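Local coordinates for protein Vv2_1132 (Vibrio vulnificus CMCP6, PDB 5Y9S) that probably regulates transcription as a tetrameric LysR-type regulator, joining a DNA-binding helix-turn-helix domain to a domain of the periplasmic-binding-protein type, at residues H99-V104 against R291-Q296; I200-Y205 against V214-L219; S204-T209 against V229-L234. All blocks are in the same frame, centred on the assembly; numbering follows the deposited sequence.

Contact 1 (H99-V104 against R291-Q296); sequences HTVRIV and RAAVDQ
In the substrate-binding domain of this LysR-type regulator, the start of a C-terminal helix, with Arg-291 at its N-cap position, packs beside the first strand, and Arg-291 grips the backbone of Thr-100. Both terminal nitrogens of its guanidinium converge on one carbonyl. NH2 of Arg-291 lies 2.7 Å from Thr-100 O, and NH1 of Arg-291 lies 2.9 Å from the same oxygen. Thr-100 O lies 3° out of the guanidinium plane, and two bonds to it restrict the rotation of the group. NH1 of Arg-291 approaches almost in line with the C=O bond, while its NH2 stands above the carbonyl plane. The Arg-291 chain bends at chi3 (30°), which turns the guanidinium back to the strand.

The domain belongs to the PBP clan, and strand 100-105 runs parallel to its neighbours 129-134 and 153-157. Arg-102 brings a second guanidinium across at about a right angle, its NH1 4.0 Å from NH1 of Arg-291. Asp-152 forms salt bridges with both arginines and probably offsets their like charges. Beside this polar cluster the contact is apolar, with Ala-293 between helix and strand. CB of Ala-293 lies 4.0 Å from CG2 of Val-101 and equally near CA of His-99.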
loop_
_atom_site.group_PDB
_atom_site.type_symbol
_atom_site.label_atom_id
_atom_site.label_comp_id
_atom_site.label_asym_id
_atom_site.label_seq_id
_atom_site.Cartn_x
_atom_site.Cartn_y
_atom_site.Cartn_z
ATOM N N HIS D 99 37.872 9.710 0.368
ATOM C CA HIS D 99 38.160 11.137 0.214
ATOM C C HIS D 99 36.924 11.934 -0.213
ATOM O O HIS D 99 37.051 13.066 -0.701
ATOM C CB HIS D 99 39.316 11.367 -0.768
ATOM C CG HIS D 99 38.951 11.137 -2.204
ATOM N ND1 HIS D 99 38.189 10.062 -2.622
ATOM C CD2 HIS D 99 39.253 11.840 -3.323
ATOM C CE1 HIS D 99 38.046 10.109 -3.935
ATOM N NE2 HIS D 99 38.679 11.180 -4.385
ATOM N N THR D 100 35.730 11.369 -0.036
ATOM C CA THR D 100 34.502 12.097 -0.303
ATOM C C THR D 100 34.052 12.800 0.970
ATOM O O THR D 100 33.927 12.169 2.026
ATOM C CB THR D 100 33.389 11.170 -0.805
ATOM O OG1 THR D 100 33.765 10.566 -2.052
ATOM C CG2 THR D 100 32.112 11.954 -0.994
ATOM N N VAL D 101 33.816 14.101 0.862
ATOM C CA VAL D 101 33.241 14.897 1.933
ATOM C C VAL D 101 31.762 15.081 1.613
ATOM O O VAL D 101 31.412 15.593 0.540
ATOM C CB VAL D 101 33.963 16.247 2.076
ATOM C CG1 VAL D 101 33.479 16.989 3.315
ATOM C CG2 VAL D 101 35.472 16.038 2.140
ATOM N N ARG D 102 30.900 14.629 2.530
ATOM C CA ARG D 102 29.447 14.668 2.362
ATOM C C ARG D 102 28.923 15.942 3.011
ATOM O O ARG D 102 29.170 16.183 4.196
ATOM C CB ARG D 102 28.790 13.433 2.984
ATOM C CG ARG D 102 28.764 12.198 2.073
ATOM C CD ARG D 102 28.799 10.873 2.862
ATOM N NE ARG D 102 29.582 10.960 4.100
ATOM C CZ ARG D 102 29.459 10.123 5.130
ATOM N NH1 ARG D 102 30.214 10.278 6.209
ATOM N NH2 ARG D 102 28.568 9.132 5.090
ATOM N N ILE D 103 28.224 16.766 2.234
ATOM C CA ILE D 103 27.795 18.086 2.680
ATOM C C ILE D 103 26.297 18.201 2.457
ATOM O O ILE D 103 25.799 17.856 1.380
ATOM C CB ILE D 103 28.551 19.204 1.941
ATOM C CG1 ILE D 103 30.051 19.133 2.272
ATOM C CG2 ILE D 103 27.972 20.537 2.311
ATOM C CD1 ILE D 103 30.949 19.904 1.333
ATOM N N VAL D 104 25.578 18.648 3.482
ATOM C CA VAL D 104 24.142 18.892 3.416
ATOM C C VAL D 104 23.902 20.357 3.761
ATOM O O VAL D 104 24.620 20.928 4.591
ATOM C CB VAL D 104 23.364 17.968 4.380
ATOM C CG1 VAL D 104 23.803 18.203 5.814
ATOM C CG2 VAL D 104 21.881 18.205 4.277
ATOM N N ARG D 291 37.513 11.853 10.048
ATOM C CA ARG D 291 38.017 11.501 8.731
ATOM C C ARG D 291 38.953 12.614 8.281
ATOM O O ARG D 291 38.639 13.798 8.440
ATOM C CB ARG D 291 36.874 11.303 7.731
ATOM C CG ARG D 291 35.734 10.400 8.244
ATOM C CD ARG D 291 34.683 10.110 7.166
ATOM N NE ARG D 291 35.305 10.116 5.850
ATOM C CZ ARG D 291 34.857 10.785 4.796
ATOM N NH1 ARG D 291 33.736 11.505 4.863
ATOM N NH2 ARG D 291 35.539 10.721 3.665
ATOM N N ALA D 292 40.107 12.235 7.738
ATOM C CA ALA D 292 41.083 13.248 7.358
ATOM C C ALA D 292 40.569 14.134 6.228
ATOM O O ALA D 292 40.935 15.316 6.153
ATOM C CB ALA D 292 42.406 12.594 6.969
ATOM N N ALA D 293 39.725 13.591 5.347
ATOM C CA ALA D 293 39.121 14.432 4.323
ATOM C C ALA D 293 38.240 15.502 4.958
ATOM O O ALA D 293 38.275 16.670 4.556
ATOM C CB ALA D 293 38.328 13.573 3.336
ATOM N N VAL D 294 37.468 15.129 5.977
ATOM C CA VAL D 294 36.618 16.108 6.640
ATOM C C VAL D 294 37.464 17.138 7.386
ATOM O O VAL D 294 37.196 18.344 7.322
ATOM C CB VAL D 294 35.621 15.398 7.570
ATOM C CG1 VAL D 294 34.711 16.408 8.236
ATOM C CG2 VAL D 294 34.823 14.407 6.782
ATOM N N ASP D 295 38.510 16.690 8.081
ATOM C CA ASP D 295 39.379 17.635 8.778
ATOM C C ASP D 295 40.069 18.575 7.796
ATOM O O ASP D 295 40.067 19.796 7.990
ATOM C CB ASP D 295 40.399 16.887 9.633
ATOM C CG ASP D 295 39.979 16.809 11.091
ATOM O OD1 ASP D 295 39.779 17.888 11.708
ATOM O OD2 ASP D 295 39.827 15.675 11.606
ATOM N N GLN D 296 40.643 18.034 6.719
ATOM C CA GLN D 296 41.294 18.910 5.748
ATOM C C GLN D 296 40.332 19.985 5.265
ATOM O O GLN D 296 40.711 21.154 5.125
ATOM C CB GLN D 296 41.828 18.107 4.565
ATOM C CG GLN D 296 43.063 17.281 4.859
ATOM C CD GLN D 296 43.444 16.394 3.685
ATOM O OE1 GLN D 296 42.681 16.254 2.732
ATOM N NE2 GLN D 296 44.625 15.794 3.750
#

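Contact 2 (I200-Y205 against V214-L219); sequences IPYLSY and VVEPVL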
loop_
_atom_site.group_PDB
_atom_site.type_symbol
_atom_site.label_atom_id
_atom_site.label_comp_id
_atom_site.label_asym_id
_atom_site.label_seq_id
_atom_site.Cartn_x
_atom_site.Cartn_y
_atom_site.Cartn_z
ATOM N N ILE D 200 5.532 50.308 -2.156
ATOM C CA ILE D 200 6.670 49.720 -2.859
ATOM C C ILE D 200 6.377 48.249 -3.097
ATOM O O ILE D 200 6.051 47.535 -2.142
ATOM C CB ILE D 200 7.972 49.872 -2.058
ATOM C CG1 ILE D 200 7.971 51.194 -1.290
ATOM C CG2 ILE D 200 9.152 49.749 -2.984
ATOM C CD1 ILE D 200 9.144 51.355 -0.351
ATOM N N PRO D 201 6.499 47.758 -4.326
ATOM C CA PRO D 201 6.359 46.319 -4.550
ATOM C C PRO D 201 7.464 45.575 -3.816
ATOM O O PRO D 201 8.629 45.979 -3.830
ATOM C CB PRO D 201 6.488 46.173 -6.071
ATOM C CG PRO D 201 6.388 47.571 -6.623
ATOM C CD PRO D 201 6.888 48.472 -5.549
ATOM N N TYR D 202 7.082 44.483 -3.161
ATOM C CA TYR D 202 7.950 43.785 -2.225
ATOM C C TYR D 202 8.113 42.349 -2.694
ATOM O O TYR D 202 7.116 41.642 -2.873
ATOM C CB TYR D 202 7.361 43.847 -0.814
ATOM C CG TYR D 202 8.064 42.981 0.206
ATOM C CD1 TYR D 202 9.454 42.891 0.248
ATOM C CD2 TYR D 202 7.338 42.268 1.142
ATOM C CE1 TYR D 202 10.099 42.097 1.191
ATOM C CE2 TYR D 202 7.971 41.480 2.097
ATOM C CZ TYR D 202 9.347 41.397 2.110
ATOM O OH TYR D 202 9.959 40.603 3.053
ATOM N N LEU D 203 9.368 41.927 -2.906
ATOM C CA LEU D 203 9.700 40.558 -3.312
ATOM C C LEU D 203 10.188 39.810 -2.073
ATOM O O LEU D 203 11.294 40.064 -1.589
ATOM C CB LEU D 203 10.764 40.549 -4.409
ATOM C CG LEU D 203 10.673 41.600 -5.519
ATOM C CD1 LEU D 203 12.063 41.889 -6.115
ATOM C CD2 LEU D 203 9.720 41.139 -6.603
ATOM N N SER D 204 9.375 38.884 -1.574
ATOM C CA SER D 204 9.493 38.384 -0.210
ATOM C C SER D 204 9.807 36.890 -0.174
ATOM O O SER D 204 9.682 36.167 -1.170
ATOM C CB SER D 204 8.197 38.630 0.560
ATOM O OG SER D 204 7.187 37.770 0.069
ATOM N N TYR D 205 10.190 36.424 1.013
ATOM C CA TYR D 205 10.444 35.007 1.232
ATOM C C TYR D 205 9.184 34.313 1.728
ATOM O O TYR D 205 8.336 34.917 2.388
ATOM C CB TYR D 205 11.552 34.806 2.249
ATOM C CG TYR D 205 12.934 35.217 1.791
ATOM C CD1 TYR D 205 13.758 34.316 1.148
ATOM C CD2 TYR D 205 13.437 36.490 2.074
ATOM C CE1 TYR D 205 15.039 34.660 0.755
ATOM C CE2 TYR D 205 14.704 36.848 1.687
ATOM C CZ TYR D 205 15.504 35.930 1.030
ATOM O OH TYR D 205 16.770 36.281 0.638
ATOM N N VAL D 214 13.740 36.014 9.839
ATOM C CA VAL D 214 14.757 37.002 10.183
ATOM C C VAL D 214 14.363 38.364 9.617
ATOM O O VAL D 214 14.569 39.407 10.253
ATOM C CB VAL D 214 16.133 36.537 9.669
ATOM C CG1 VAL D 214 17.047 37.694 9.364
ATOM C CG2 VAL D 214 16.764 35.678 10.704
ATOM N N VAL D 215 13.753 38.364 8.438
ATOM C CA VAL D 215 13.462 39.609 7.741
ATOM C C VAL D 215 12.161 40.227 8.225
ATOM O O VAL D 215 12.092 41.433 8.488
ATOM C CB VAL D 215 13.453 39.360 6.217
ATOM C CG1 VAL D 215 12.797 40.524 5.492
ATOM C CG2 VAL D 215 14.870 39.136 5.718
ATOM N N GLU D 216 11.112 39.431 8.366
ATOM C CA GLU D 216 9.804 40.028 8.624
ATOM C C GLU D 216 9.695 40.681 10.000
ATOM O O GLU D 216 9.000 41.701 10.134
ATOM C CB GLU D 216 8.699 38.991 8.430
ATOM C CG GLU D 216 8.548 38.573 6.969
ATOM C CD GLU D 216 7.842 39.614 6.119
ATOM O OE1 GLU D 216 7.537 40.717 6.630
ATOM O OE2 GLU D 216 7.584 39.327 4.932
ATOM N N PRO D 217 10.347 40.149 11.044
ATOM C CA PRO D 217 10.370 40.904 12.310
ATOM C C PRO D 217 10.901 42.318 12.137
ATOM O O PRO D 217 10.261 43.276 12.592
ATOM C CB PRO D 217 11.273 40.047 13.205
ATOM C CG PRO D 217 11.059 38.668 12.719
ATOM C CD PRO D 217 10.901 38.790 11.222
ATOM N N VAL D 218 12.040 42.482 11.458
ATOM C CA VAL D 218 12.561 43.831 11.243
ATOM C C VAL D 218 11.662 44.626 10.300
ATOM O O VAL D 218 11.519 45.842 10.453
ATOM C CB VAL D 218 14.005 43.779 10.716
ATOM C CG1 VAL D 218 14.540 45.187 10.524
ATOM C CG2 VAL D 218 14.896 43.000 11.663
ATOM N N LEU D 219 11.027 43.970 9.327
ATOM C CA LEU D 219 10.254 44.718 8.341
ATOM C C LEU D 219 9.011 45.364 8.942
ATOM O O LEU D 219 8.561 46.407 8.448
ATOM C CB LEU D 219 9.863 43.818 7.180
ATOM C CG LEU D 219 10.977 43.530 6.178
ATOM C CD1 LEU D 219 10.366 43.208 4.821
ATOM C CD2 LEU D 219 11.969 44.685 6.081
#
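Tyr-202 puts the phenol end of its ring against CD1 of Leu-219. CD1 lies 3.4 Å from CZ of Tyr-202 and 3.2 Å from its OH, so this end of the ring is closely packed. The methyl approaches the ring obliquely. The two side chains come from opposite directions, one from strand 200-205 and the other from helix 214-219. CG of Tyr-202 is anti to the backbone N (chi1 171°), which directs the ring toward the helix.

The hydroxyl has a polar partner as well. Tyr-202 OH donates to OE2 of Glu-216 at 3.3 Å, a long bond. OE2 lies at the edge of the ring, near its plane. The carboxylate is turned 81° against the ring, and the hydroxyl meets OE2 from above the carboxylate plane. Glu-216 reaches this place because its chain folds at chi2 (-76°). CG1 of Val-215 also comes near, 3.7 Å from Tyr-202 OH. Within the strand, CB of Ser-204 lies over one face of the ring, toward its rim.

Trp-250 and Leu-226 pack on both Tyr-202 and Leu-219, continuing the apolar layer along the sheet. The axes of segments 200-205 and 214-219 approach to 9.6 Å. A helix packed on the strand it follows is typical of a beta-alpha-beta crossover, here strand 199-205, helix 210-220 and strand 225-232.

Contact 3 (S204-T209 against V229-L234); sequences SYSEHT and VFETTL
Backbone hydrogen bonds join Ser-204 and Ser-206 to the neighbouring parallel strand. Ser-204 N donates to Phe-230 O at 2.9 Å in a nearly straight bond (177°). Thr-232 N returns a bond to Ser-204 O at 3.1 Å. Ser-206 N then donates to Thr-232 O at 2.9 Å, carrying the pairing just past the strand end. Thr-232 O also receives a CA-H...O contact from Tyr-205 CA at 3.2 Å.

The side-chain bonds that cross between the two segments are weak. Ser-204 OG makes one to Phe-230 O. The Glu-231 chain extends beyond CG and brings OE2 to 3.4 Å from Ser-206 OG, a weak and unsettled bond. Its OE1 forms a salt bridge with Lys-96 of a second subunit. Within its own segment, Thr-209 OG1 (chi1 60°) donates to Ser-206 O at 2.9 Å, in the carbonyl plane, and also caps Ser-212 N in the next helix. Thr-232 OG1 accepts from Leu-234 N in an ST turn and is hydrogen-bonded to Val-132 O of the second subunit.

Apolar contact comes from two methyls, CG2 of Thr-209 and CG2 of Thr-233, 3.6 Å apart.

The two strands, 199-205 and 225-232, are the parallel pair of a beta-alpha-beta unit connected by helix 210-220. Helix 235-243 packs on Tyr-205 and Phe-230 through Leu-238. Residues 230-232 pair in parallel with a strand of the second subunit, continuing the sheet across the interface.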
loop_
_atom_site.group_PDB
_atom_site.type_symbol
_atom_site.label_atom_id
_atom_site.label_comp_id
_atom_site.label_asym_id
_atom_site.label_seq_id
_atom_site.Cartn_x
_atom_site.Cartn_y
_atom_site.Cartn_z
ATOM N N SER D 204 9.375 38.884 -1.574
ATOM C CA SER D 204 9.493 38.384 -0.210
ATOM C C SER D 204 9.807 36.890 -0.174
ATOM O O SER D 204 9.682 36.167 -1.170
ATOM C CB SER D 204 8.197 38.630 0.560
ATOM O OG SER D 204 7.187 37.770 0.069
ATOM N N TYR D 205 10.190 36.424 1.013
ATOM C CA TYR D 205 10.444 35.007 1.232
ATOM C C TYR D 205 9.184 34.313 1.728
ATOM O O TYR D 205 8.336 34.917 2.388
ATOM C CB TYR D 205 11.552 34.806 2.249
ATOM C CG TYR D 205 12.934 35.217 1.791
ATOM C CD1 TYR D 205 13.758 34.316 1.148
ATOM C CD2 TYR D 205 13.437 36.490 2.074
ATOM C CE1 TYR D 205 15.039 34.660 0.755
ATOM C CE2 TYR D 205 14.704 36.848 1.687
ATOM C CZ TYR D 205 15.504 35.930 1.030
ATOM O OH TYR D 205 16.770 36.281 0.638
ATOM N N SER D 206 9.056 33.039 1.383
ATOM C CA SER D 206 7.987 32.214 1.935
ATOM C C SER D 206 8.088 32.156 3.453
ATOM O O SER D 206 9.178 32.222 4.031
ATOM C CB SER D 206 8.061 30.810 1.351
ATOM O OG SER D 206 8.188 30.900 -0.060
ATOM N N GLU D 207 6.937 32.019 4.109
ATOM C CA GLU D 207 6.942 32.211 5.551
ATOM C C GLU D 207 7.670 31.103 6.283
ATOM O O GLU D 207 7.972 31.269 7.467
ATOM C CB GLU D 207 5.514 32.339 6.079
ATOM C CG GLU D 207 4.530 31.428 5.401
ATOM C CD GLU D 207 3.158 31.525 6.017
ATOM O OE1 GLU D 207 2.219 30.880 5.499
ATOM O OE2 GLU D 207 3.023 32.251 7.025
ATOM N N HIS D 208 7.991 30.003 5.611
ATOM C CA HIS D 208 8.577 28.843 6.268
ATOM C C HIS D 208 10.055 28.673 5.930
ATOM O O HIS D 208 10.560 27.552 5.829
ATOM C CB HIS D 208 7.768 27.597 5.915
ATOM C CG HIS D 208 6.316 27.717 6.274
ATOM N ND1 HIS D 208 5.884 27.909 7.572
ATOM C CD2 HIS D 208 5.201 27.709 5.504
ATOM C CE1 HIS D 208 4.566 28.004 7.587
ATOM N NE2 HIS D 208 4.126 27.884 6.346
ATOM N N THR D 209 10.754 29.778 5.760
ATOM C CA THR D 209 12.185 29.799 5.528
ATOM C C THR D 209 12.855 30.491 6.702
ATOM O O THR D 209 12.239 31.288 7.411
ATOM C CB THR D 209 12.514 30.560 4.246
ATOM O OG1 THR D 209 12.042 31.910 4.378
ATOM C CG2 THR D 209 11.833 29.924 3.065
ATOM N N VAL D 229 4.311 41.430 -3.970
ATOM C CA VAL D 229 3.975 41.061 -5.342
ATOM C C VAL D 229 4.533 39.711 -5.746
ATOM O O VAL D 229 4.193 39.225 -6.838
ATOM C CB VAL D 229 4.454 42.131 -6.350
ATOM C CG1 VAL D 229 3.985 43.514 -5.936
ATOM C CG2 VAL D 229 5.961 42.100 -6.460
ATOM N N PHE D 230 5.384 39.091 -4.930
ATOM C CA PHE D 230 6.049 37.871 -5.373
ATOM C C PHE D 230 6.713 37.205 -4.169
ATOM O O PHE D 230 7.229 37.894 -3.282
ATOM C CB PHE D 230 7.063 38.207 -6.487
ATOM C CG PHE D 230 8.012 37.100 -6.817
ATOM C CD1 PHE D 230 7.738 36.219 -7.852
ATOM C CD2 PHE D 230 9.213 36.974 -6.130
ATOM C CE1 PHE D 230 8.643 35.186 -8.172
ATOM C CE2 PHE D 230 10.103 35.947 -6.431
ATOM C CZ PHE D 230 9.819 35.058 -7.469
ATOM N N GLU D 231 6.688 35.869 -4.147
ATOM C CA GLU D 231 7.025 35.051 -2.987
ATOM C C GLU D 231 7.900 33.885 -3.433
ATOM O O GLU D 231 7.618 33.275 -4.467
ATOM C CB GLU D 231 5.723 34.526 -2.344
ATOM C CG GLU D 231 5.774 34.082 -0.890
ATOM C CD GLU D 231 4.695 33.068 -0.588
ATOM O OE1 GLU D 231 3.530 33.326 -0.944
ATOM O OE2 GLU D 231 5.011 32.005 -0.029
ATOM N N THR D 232 8.930 33.532 -2.657
ATOM C CA THR D 232 9.746 32.378 -3.043
ATOM C C THR D 232 10.582 31.899 -1.861
ATOM O O THR D 232 10.789 32.619 -0.886
ATOM C CB THR D 232 10.681 32.697 -4.214
ATOM O OG1 THR D 232 11.365 31.509 -4.613
ATOM C CG2 THR D 232 11.724 33.701 -3.784
ATOM N N THR D 233 11.097 30.675 -1.981
ATOM C CA THR D 233 12.078 30.190 -1.021
ATOM C C THR D 233 13.508 30.485 -1.466
ATOM O O THR D 233 14.441 30.275 -0.686
ATOM C CB THR D 233 11.918 28.686 -0.797
ATOM O OG1 THR D 233 11.884 28.015 -2.079
ATOM C CG2 THR D 233 10.617 28.372 -0.005
ATOM N N LEU D 234 13.701 30.963 -2.691
ATOM C CA LEU D 234 15.011 30.964 -3.344
ATOM C C LEU D 234 15.513 32.392 -3.460
ATOM O O LEU D 234 14.993 33.175 -4.265
ATOM C CB LEU D 234 14.933 30.295 -4.716
ATOM C CG LEU D 234 14.383 28.871 -4.647
ATOM C CD1 LEU D 234 14.160 28.300 -6.011
ATOM C CD2 LEU D 234 15.328 27.973 -3.836
#

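Overall arrangement
All three contacts lie in the substrate-binding domain. Contacts 2 and 3 share Ser-204 and Tyr-205, and their centres are about 9 Å apart. Both use strand 199-205, one meeting the helix of the beta-alpha-beta unit and the other its second strand. Contact 1 is remote, its centre about 37 Å from that of contact 2 and about 32 Å from that of contact 3. Contacts 2 and 3 are buried; contact 1 is only partly so. Their chemistry differs as well. Contact 1 rests on an arginine gripping a carbonyl, contact 2 on a tyrosine held among aliphatic groups with its hydroxyl bonded to a glutamate, and contact 3 on strand pairing. Other subunits reach only contact 3.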